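Local coordinates for beta-hydroxyacid dehydrogenase, 3-hydroxyisobutyrate dehydrogenase (Saccharomonospora xinjiangensis XJ-54, PDB 6GRL), which is an S-selective imine reductase linked to reductive amination that probably uses NADPH as its hydride donor, at residues Phe79-Leu84 and Val107-Gly112; Glu72-Ser77 and Ser99-Lys104; Gly128-Asp133 and Arg156-Ala161. All blocks are in the same frame, centred on the assembly; numbering follows the deposited sequence.

Contact 1 (Phe79-Leu84 and Val107-Gly112)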
loop_
_atom_site.group_PDB
_atom_site.type_symbol
_atom_site.label_atom_id
_atom_site.label_comp_id
_atom_site.label_asym_id
_atom_site.label_seq_id
_atom_site.Cartn_x
_atom_site.Cartn_y
_atom_site.Cartn_z
ATOM N N PHE A 79 -6.877 3.976 -22.993
ATOM C CA PHE A 79 -6.583 3.529 -21.636
ATOM C C PHE A 79 -5.089 3.235 -21.539
ATOM O O PHE A 79 -4.592 2.309 -22.189
ATOM C CB PHE A 79 -7.421 2.293 -21.312
ATOM C CG PHE A 79 -7.484 1.951 -19.853
ATOM C CD1 PHE A 79 -8.281 2.682 -18.989
ATOM C CD2 PHE A 79 -6.769 0.876 -19.353
ATOM C CE1 PHE A 79 -8.350 2.356 -17.647
ATOM C CE2 PHE A 79 -6.835 0.545 -18.012
ATOM C CZ PHE A 79 -7.626 1.287 -17.158
ATOM N N VAL A 80 -4.374 4.015 -20.731
ATOM C CA VAL A 80 -2.920 3.914 -20.615
ATOM C C VAL A 80 -2.574 3.563 -19.175
ATOM O O VAL A 80 -2.904 4.315 -18.251
ATOM C CB VAL A 80 -2.218 5.214 -21.037
ATOM C CG1 VAL A 80 -0.708 5.080 -20.881
ATOM C CG2 VAL A 80 -2.580 5.579 -22.467
ATOM N N VAL A 81 -1.892 2.435 -18.990
ATOM C CA VAL A 81 -1.469 1.959 -17.676
ATOM C C VAL A 81 0.040 2.131 -17.568
ATOM O O VAL A 81 0.786 1.675 -18.443
ATOM C CB VAL A 81 -1.875 0.493 -17.453
ATOM C CG1 VAL A 81 -1.438 0.026 -16.072
ATOM C CG2 VAL A 81 -3.373 0.326 -17.633
ATOM N N VAL A 82 0.487 2.786 -16.498
ATOM C CA VAL A 82 1.898 3.082 -16.275
ATOM C C VAL A 82 2.391 2.225 -15.117
ATOM O O VAL A 82 1.908 2.361 -13.985
ATOM C CB VAL A 82 2.123 4.574 -15.985
ATOM C CG1 VAL A 82 3.614 4.892 -15.926
ATOM C CG2 VAL A 82 1.426 5.429 -17.031
ATOM N N CYS A 83 3.355 1.340 -15.395
ATOM C CA CYS A 83 3.945 0.468 -14.378
ATOM C C CYS A 83 5.462 0.463 -14.588
ATOM O O CYS A 83 6.021 -0.424 -15.236
ATOM C CB CYS A 83 3.357 -0.939 -14.445
ATOM S SG CYS A 83 3.688 -1.936 -12.981
ATOM N N LEU A 84 6.128 1.462 -14.024
ATOM C CA LEU A 84 7.563 1.625 -14.164
ATOM C C LEU A 84 8.250 1.387 -12.820
ATOM O O LEU A 84 7.630 0.930 -11.851
ATOM C CB LEU A 84 7.868 3.010 -14.737
ATOM C CG LEU A 84 7.338 3.222 -16.157
ATOM C CD1 LEU A 84 7.226 4.701 -16.482
ATOM C CD2 LEU A 84 8.229 2.517 -17.170
ATOM N N VAL A 107 -3.726 5.465 -15.877
ATOM C CA VAL A 107 -3.763 4.699 -14.637
ATOM C C VAL A 107 -2.323 4.413 -14.238
ATOM O O VAL A 107 -1.645 3.591 -14.865
ATOM C CB VAL A 107 -4.569 3.403 -14.787
ATOM C CG1 VAL A 107 -4.581 2.631 -13.473
ATOM C CG2 VAL A 107 -5.986 3.714 -15.232
ATOM N N ASN A 108 -1.855 5.085 -13.191
ATOM C CA ASN A 108 -0.479 4.954 -12.724
ATOM C C ASN A 108 -0.442 3.946 -11.581
ATOM O O ASN A 108 -1.016 4.184 -10.512
ATOM C CB ASN A 108 0.076 6.307 -12.284
ATOM C CG ASN A 108 1.544 6.241 -11.901
ATOM O OD1 ASN A 108 2.231 5.257 -12.183
ATOM N ND2 ASN A 108 2.033 7.291 -11.255
ATOM N N LEU A 109 0.230 2.819 -11.812
ATOM C CA LEU A 109 0.405 1.779 -10.807
ATOM C C LEU A 109 1.824 1.745 -10.257
ATOM O O LEU A 109 2.203 0.775 -9.591
ATOM C CB LEU A 109 0.032 0.413 -11.387
ATOM C CG LEU A 109 -1.368 0.293 -11.992
ATOM C CD1 LEU A 109 -1.595 -1.105 -12.543
ATOM C CD2 LEU A 109 -2.432 0.645 -10.963
ATOM N N THR A 110 2.615 2.778 -10.526
ATOM C CA THR A 110 3.995 2.834 -10.071
ATOM C C THR A 110 4.060 3.333 -8.632
ATOM O O THR A 110 3.263 4.173 -8.207
ATOM C CB THR A 110 4.813 3.752 -10.982
ATOM O OG1 THR A 110 4.602 3.379 -12.350
ATOM C CG2 THR A 110 6.296 3.659 -10.664
ATOM N N SER A 111 5.018 2.794 -7.878
ATOM C CA SER A 111 5.240 3.254 -6.515
ATOM C C SER A 111 5.555 4.747 -6.501
ATOM O O SER A 111 6.052 5.310 -7.480
ATOM C CB SER A 111 6.383 2.470 -5.868
ATOM O OG SER A 111 7.616 2.745 -6.508
ATOM N N GLY A 112 5.252 5.390 -5.382
ATOM C CA GLY A 112 5.495 6.813 -5.265
ATOM C C GLY A 112 4.771 7.393 -4.071
ATOM O O GLY A 112 4.023 6.708 -3.367
HETATM O O HOH W 1 6.751 0.677 -8.912
#

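Contact 2 (Glu72-Ser77 and Ser99-Lys104)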
loop_
_atom_site.group_PDB
_atom_site.type_symbol
_atom_site.label_atom_id
_atom_site.label_comp_id
_atom_site.label_asym_id
_atom_site.label_seq_id
_atom_site.Cartn_x
_atom_site.Cartn_y
_atom_site.Cartn_z
ATOM N N GLU A 72 4.212 6.453 -29.637
ATOM C CA GLU A 72 3.523 5.418 -30.400
ATOM C C GLU A 72 2.655 4.547 -29.502
ATOM O O GLU A 72 1.575 4.112 -29.914
ATOM C CB GLU A 72 4.543 4.562 -31.154
ATOM C CG GLU A 72 3.948 3.393 -31.922
ATOM C CD GLU A 72 5.009 2.534 -32.587
ATOM O OE1 GLU A 72 6.196 2.917 -32.549
ATOM O OE2 GLU A 72 4.655 1.473 -33.141
ATOM N N ALA A 73 3.098 4.300 -28.269
ATOM C CA ALA A 73 2.338 3.438 -27.373
ATOM C C ALA A 73 1.040 4.105 -26.933
ATOM O O ALA A 73 -0.027 3.481 -26.956
ATOM C CB ALA A 73 3.193 3.057 -26.165
ATOM N N VAL A 74 1.106 5.379 -26.533
ATOM C CA VAL A 74 -0.098 6.043 -26.039
ATOM C C VAL A 74 -1.073 6.325 -27.175
ATOM O O VAL A 74 -2.287 6.406 -26.951
ATOM C CB VAL A 74 0.259 7.329 -25.269
ATOM C CG1 VAL A 74 1.174 7.014 -24.093
ATOM C CG2 VAL A 74 0.888 8.364 -26.193
ATOM N N GLU A 75 -0.576 6.470 -28.406
ATOM C CA GLU A 75 -1.459 6.704 -29.540
ATOM C C GLU A 75 -2.308 5.489 -29.888
ATOM O O GLU A 75 -3.265 5.622 -30.659
ATOM C CB GLU A 75 -0.643 7.130 -30.763
ATOM C CG GLU A 75 -0.108 8.547 -30.674
ATOM C CD GLU A 75 0.854 8.882 -31.796
ATOM O OE1 GLU A 75 1.204 7.974 -32.579
ATOM O OE2 GLU A 75 1.265 10.058 -31.892
ATOM N N ALA A 76 -1.994 4.320 -29.335
ATOM C CA ALA A 76 -2.697 3.100 -29.703
ATOM C C ALA A 76 -3.988 2.887 -28.922
ATOM O O ALA A 76 -4.844 2.123 -29.380
ATOM C CB ALA A 76 -1.782 1.890 -29.503
ATOM N N SER A 77 -4.157 3.530 -27.767
ATOM C CA SER A 77 -5.301 3.247 -26.909
ATOM C C SER A 77 -5.702 4.499 -26.145
ATOM O O SER A 77 -4.906 5.423 -25.962
ATOM C CB SER A 77 -4.999 2.116 -25.914
ATOM O OG SER A 77 -3.975 1.256 -26.385
ATOM N N SER A 99 2.624 13.456 -28.106
ATOM C CA SER A 99 1.287 13.314 -28.656
ATOM C C SER A 99 0.238 13.759 -27.642
ATOM O O SER A 99 0.479 13.793 -26.432
ATOM C CB SER A 99 1.032 11.867 -29.078
ATOM O OG SER A 99 2.083 11.386 -29.897
ATOM N N SER A 100 -0.940 14.100 -28.156
ATOM C CA SER A 100 -2.029 14.550 -27.303
ATOM C C SER A 100 -2.539 13.411 -26.428
ATOM O O SER A 100 -2.703 12.278 -26.885
ATOM C CB SER A 100 -3.171 15.106 -28.152
ATOM O OG SER A 100 -4.325 15.350 -27.362
ATOM N N LEU A 101 -2.783 13.720 -25.156
ATOM C CA LEU A 101 -3.406 12.786 -24.228
ATOM C C LEU A 101 -4.847 13.164 -23.918
ATOM O O LEU A 101 -5.449 12.585 -23.006
ATOM C CB LEU A 101 -2.593 12.700 -22.932
ATOM C CG LEU A 101 -1.131 12.276 -23.093
ATOM C CD1 LEU A 101 -0.399 12.373 -21.767
ATOM C CD2 LEU A 101 -1.032 10.868 -23.662
ATOM N N ALA A 102 -5.413 14.120 -24.651
ATOM C CA ALA A 102 -6.768 14.576 -24.376
ATOM C C ALA A 102 -7.767 13.444 -24.575
ATOM O O ALA A 102 -7.716 12.720 -25.573
ATOM C CB ALA A 102 -7.122 15.757 -25.280
ATOM N N GLY A 103 -8.677 13.294 -23.616
ATOM C CA GLY A 103 -9.672 12.247 -23.670
ATOM C C GLY A 103 -9.190 10.882 -23.234
ATOM O O GLY A 103 -9.988 9.936 -23.231
ATOM N N LYS A 104 -7.921 10.745 -22.868
ATOM C CA LYS A 104 -7.391 9.469 -22.420
ATOM C C LYS A 104 -7.568 9.313 -20.911
ATOM O O LYS A 104 -7.897 10.258 -20.189
ATOM C CB LYS A 104 -5.914 9.337 -22.798
ATOM C CG LYS A 104 -5.656 9.292 -24.299
ATOM C CD LYS A 104 -4.198 8.975 -24.595
ATOM C CE LYS A 104 -3.868 9.157 -26.069
ATOM N NZ LYS A 104 -4.495 8.116 -26.934
#

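Contact 3 (Gly128-Asp133 and Arg156-Ala161)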
loop_
_atom_site.group_PDB
_atom_site.type_symbol
_atom_site.label_atom_id
_atom_site.label_comp_id
_atom_site.label_asym_id
_atom_site.label_seq_id
_atom_site.Cartn_x
_atom_site.Cartn_y
_atom_site.Cartn_z
ATOM N N GLY A 128 -5.779 17.298 -20.491
ATOM C CA GLY A 128 -7.096 16.811 -20.845
ATOM C C GLY A 128 -7.323 15.341 -20.594
ATOM O O GLY A 128 -8.261 14.766 -21.154
ATOM N N ALA A 129 -6.492 14.711 -19.771
ATOM C CA ALA A 129 -6.620 13.298 -19.461
ATOM C C ALA A 129 -7.118 13.117 -18.033
ATOM O O ALA A 129 -6.810 13.916 -17.143
ATOM C CB ALA A 129 -5.283 12.568 -19.635
ATOM N N GLU A 130 -7.906 12.064 -17.830
ATOM C CA GLU A 130 -8.273 11.640 -16.490
ATOM C C GLU A 130 -7.141 10.818 -15.882
ATOM O O GLU A 130 -6.324 10.221 -16.589
ATOM C CB GLU A 130 -9.569 10.832 -16.516
ATOM C CG GLU A 130 -10.816 11.674 -16.735
ATOM C CD GLU A 130 -12.043 10.836 -17.028
ATOM O OE1 GLU A 130 -11.882 9.666 -17.434
ATOM O OE2 GLU A 130 -13.168 11.345 -16.845
ATOM N N TYR A 131 -7.089 10.796 -14.552
ATOM C CA TYR A 131 -5.970 10.173 -13.858
ATOM C C TYR A 131 -6.464 9.347 -12.684
ATOM O O TYR A 131 -7.273 9.819 -11.879
ATOM C CB TYR A 131 -4.969 11.226 -13.370
ATOM C CG TYR A 131 -3.777 10.642 -12.647
ATOM C CD1 TYR A 131 -2.707 10.103 -13.353
ATOM C CD2 TYR A 131 -3.722 10.626 -11.258
ATOM C CE1 TYR A 131 -1.618 9.564 -12.696
ATOM C CE2 TYR A 131 -2.635 10.091 -10.593
ATOM C CZ TYR A 131 -1.589 9.560 -11.318
ATOM O OH TYR A 131 -0.505 9.030 -10.661
ATOM N N LEU A 132 -5.969 8.115 -12.592
ATOM C CA LEU A 132 -6.176 7.268 -11.427
ATOM C C LEU A 132 -4.818 6.803 -10.931
ATOM O O LEU A 132 -3.973 6.381 -11.729
ATOM C CB LEU A 132 -7.062 6.060 -11.754
ATOM C CG LEU A 132 -8.545 6.324 -12.008
ATOM C CD1 LEU A 132 -9.213 5.076 -12.563
ATOM C CD2 LEU A 132 -9.236 6.781 -10.733
ATOM N N ASP A 133 -4.604 6.894 -9.624
ATOM C CA ASP A 133 -3.392 6.381 -9.005
ATOM C C ASP A 133 -3.707 5.059 -8.325
ATOM O O ASP A 133 -4.679 4.963 -7.566
ATOM C CB ASP A 133 -2.818 7.374 -7.997
ATOM C CG ASP A 133 -1.352 7.124 -7.717
ATOM O OD1 ASP A 133 -1.032 6.551 -6.653
ATOM O OD2 ASP A 133 -0.520 7.488 -8.572
ATOM N N ARG A 156 -13.737 9.872 -9.012
ATOM C CA ARG A 156 -14.658 8.761 -8.797
ATOM C C ARG A 156 -15.321 8.328 -10.099
ATOM O O ARG A 156 -15.570 7.135 -10.306
ATOM C CB ARG A 156 -15.713 9.146 -7.762
ATOM C CG ARG A 156 -16.362 7.962 -7.066
ATOM C CD ARG A 156 -17.404 8.415 -6.058
ATOM N NE ARG A 156 -16.955 8.217 -4.684
ATOM C CZ ARG A 156 -16.461 9.179 -3.913
ATOM N NH1 ARG A 156 -16.076 8.907 -2.674
ATOM N NH2 ARG A 156 -16.352 10.416 -4.380
ATOM N N SER A 157 -15.618 9.282 -10.984
ATOM C CA SER A 157 -16.248 8.938 -12.255
ATOM C C SER A 157 -15.326 8.080 -13.112
ATOM O O SER A 157 -15.782 7.146 -13.784
ATOM C CB SER A 157 -16.649 10.210 -13.004
ATOM O OG SER A 157 -15.508 10.954 -13.393
ATOM N N ALA A 158 -14.025 8.377 -13.099
ATOM C CA ALA A 158 -13.078 7.574 -13.868
ATOM C C ALA A 158 -12.935 6.176 -13.280
ATOM O O ALA A 158 -12.784 5.197 -14.021
ATOM C CB ALA A 158 -11.722 8.274 -13.927
ATOM N N PHE A 159 -12.977 6.060 -11.952
ATOM C CA PHE A 159 -12.891 4.744 -11.328
ATOM C C PHE A 159 -14.130 3.912 -11.634
ATOM O O PHE A 159 -14.026 2.731 -11.983
ATOM C CB PHE A 159 -12.701 4.884 -9.818
ATOM C CG PHE A 159 -12.728 3.574 -9.088
ATOM C CD1 PHE A 159 -11.589 2.793 -9.007
ATOM C CD2 PHE A 159 -13.894 3.117 -8.495
ATOM C CE1 PHE A 159 -11.610 1.585 -8.341
ATOM C CE2 PHE A 159 -13.923 1.908 -7.832
ATOM C CZ PHE A 159 -12.778 1.141 -7.753
ATOM N N ASP A 160 -15.316 4.514 -11.503
ATOM C CA ASP A 160 -16.552 3.769 -11.718
ATOM C C ASP A 160 -16.656 3.268 -13.153
ATOM O O ASP A 160 -17.098 2.139 -13.394
ATOM C CB ASP A 160 -17.759 4.642 -11.370
ATOM C CG ASP A 160 -17.841 4.962 -9.890
ATOM O OD1 ASP A 160 -17.314 4.175 -9.077
ATOM O OD2 ASP A 160 -18.441 6.000 -9.539
ATOM N N ALA A 161 -16.247 4.092 -14.120
ATOM C CA ALA A 161 -16.366 3.716 -15.523
ATOM C C ALA A 161 -15.390 2.617 -15.924
ATOM O O ALA A 161 -15.664 1.886 -16.881
ATOM C CB ALA A 161 -16.159 4.941 -16.413
#

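Contact 1 (Phe79-Leu84 and Val107-Gly112)
Val80, Val82, Val107 and Leu109 join two neighbouring parallel strands through their backbones. Val107 N gives its hydrogen to Val80 O at 2.8 Å, Val107 O takes one from Val82 N, and Leu109 N returns to Val82 O at 2.8 Å. Beta-branched valines suit this extended backbone. On the face carrying Val81 and Val107, the CG2 methyl of Val107 comes obliquely to the Phe79 ring, 3.5 Å from CZ. The ring gets there because CG is anti to the backbone N (chi1 -165°), which sends it along the strand toward Val107. Farther on, Val81 CG1 meets Leu109 CD1 at 3.7 Å.

Where the second strand ends, side chains take over from the ladder. Leu84 N points almost straight at Thr110 OG1 (3.0 Å, 177°). That hydroxyl donates in turn to Asn108 OD1 at 3.0 Å, and Thr110 N reaches the same oxygen from above the amide plane, closing an Asx turn. Asn108 has a second conformer, so this describes one state. A water joins Leu84 O to Ser111 N.

Beyond this first shell, Leu109 packs on Ile35 of helix 30-41, while Val82 and Thr110 rest on Val90 of helix 87-95, the crossover of this beta-alpha-beta unit. Asn108 ND2 hydrogen-bonds to Tyr131 OH on strand 130-137.

A threonine fits its place because one hydroxyl can accept from the backbone N-H of Leu84 and donate to an amide oxygen, so hydrogen bonding continues after the strands part.

Contact 2 (Glu72-Ser77 and Ser99-Lys104)
The carboxylate of Glu75 is met from above its plane by the hydroxyl of Ser99, with OG 37° out of the plane and 2.5 Å from OE2. Ser99 has a second conformer, so the shortness of that bond deserves little weight. One bond back along the side chain, Glu75 CG lies 3.9 Å from Ser99 CB, so the extended glutamate chain runs to the serine with its apolar part alongside too.

The other flat groups are peptides. Lys104 NZ lies above the carbonyl plane of Ser77, 2.9 Å from Ser77 O, and at a smaller tilt from that of Val74, 2.8 Å from Val74 O. A type I turn from Val74 to Ser77 brings the two oxygens close together. The lysine chain runs nearly straight until chi4 (-70°), where a last bend swings the ammonium between them. A long flexible cation suits this place, since one group can satisfy two carbonyls. A methionine at Lys104 would probably leave Val74 O and Ser77 O without their shared donor and the turn less firmly tied to the 99-104 loop.

Both segments lead into parallel strands of the Rossmann-type sheet: 72-77 precedes strand 79-82, while the loop 99-104 links helix 87-95 to strand 105-108. A type II turn, Leu101 to Lys104, starts the second approach, and Gly103 fits its third position, where phi is positive. Overlapping its start, Ser100 OG accepts from Ala102 N in an ST turn.

To the inner side of the polar links, the branched apolar side chains of Val74 and Leu101 cross obliquely, CG2 of Val74 4.0 Å from CD2 of Leu101. Asp71 also binds Ser99 N, and Arg78 reaches Gly103 O.

Contact 3 (Gly128-Asp133 and Arg156-Ala161)
Strand 130-137 of the Rossmann-type sheet is packed here by helix 156-166, whose segment 156-161 crosses strand 130-133 at 76° with the short axes 8.3 Å apart. Glu130 and Leu132 face the helix, meeting Ser157, Ala158 and Phe159. Ala158 suits the middle: its lone methyl lies 3.8 Å from Glu130 OE1 and 4.2 Å from Leu132 CG, and so short a side chain lets the helix backbone come near the strand. Both methyls of Leu132 rest on the start of Phe159: CD1 lies 3.9 Å from Phe159 CA, and CD2 lies 4.1 Å from Phe159 CB and close to its backbone N, the two side chains crossing at about a right angle. Phe159 meets the strand through CB, while its ring goes on to Tyr174 and Val172, both of strand 171-174. No hydrogen bond joins the two segments, and Ser157 OG turns to Ser155.

The strand's other face carries Tyr131, which packs on Glu121 and Ala124 of helix 114-126. With CG anti to the backbone N (chi1 -180°), its hydroxyl lies beside Asp133, and Tyr131 OH donates to Asp133 OD2 at 2.6 Å, using the anti lone pair of that oxygen.

Contacts 1 and 3 are built on one Rossmann-type sheet, and contact 2 lies in the connections that lead into it. Strand 105-108 joins contacts 1 and 3, whose centres are about 13 Å apart: Asn108 N lies 2.9 Å from Leu132 O, a probable hydrogen bond across neighbouring strands. The centre of contact 2 is about 15 Å from each of the others, where strands 79-82 and 105-108 begin. There Gly103 N comes 2.9 Å from Gly128 O of contact 3, and Val80 CG1 of contact 1 packs on Val74 CG1 of contact 2. At the opposite ends of the strands, Leu84 touches what looks like a Rossmann-type glycine-rich turn (Gly27, Gly29, Gly32), where a cofactor would be expected; this is the apo form.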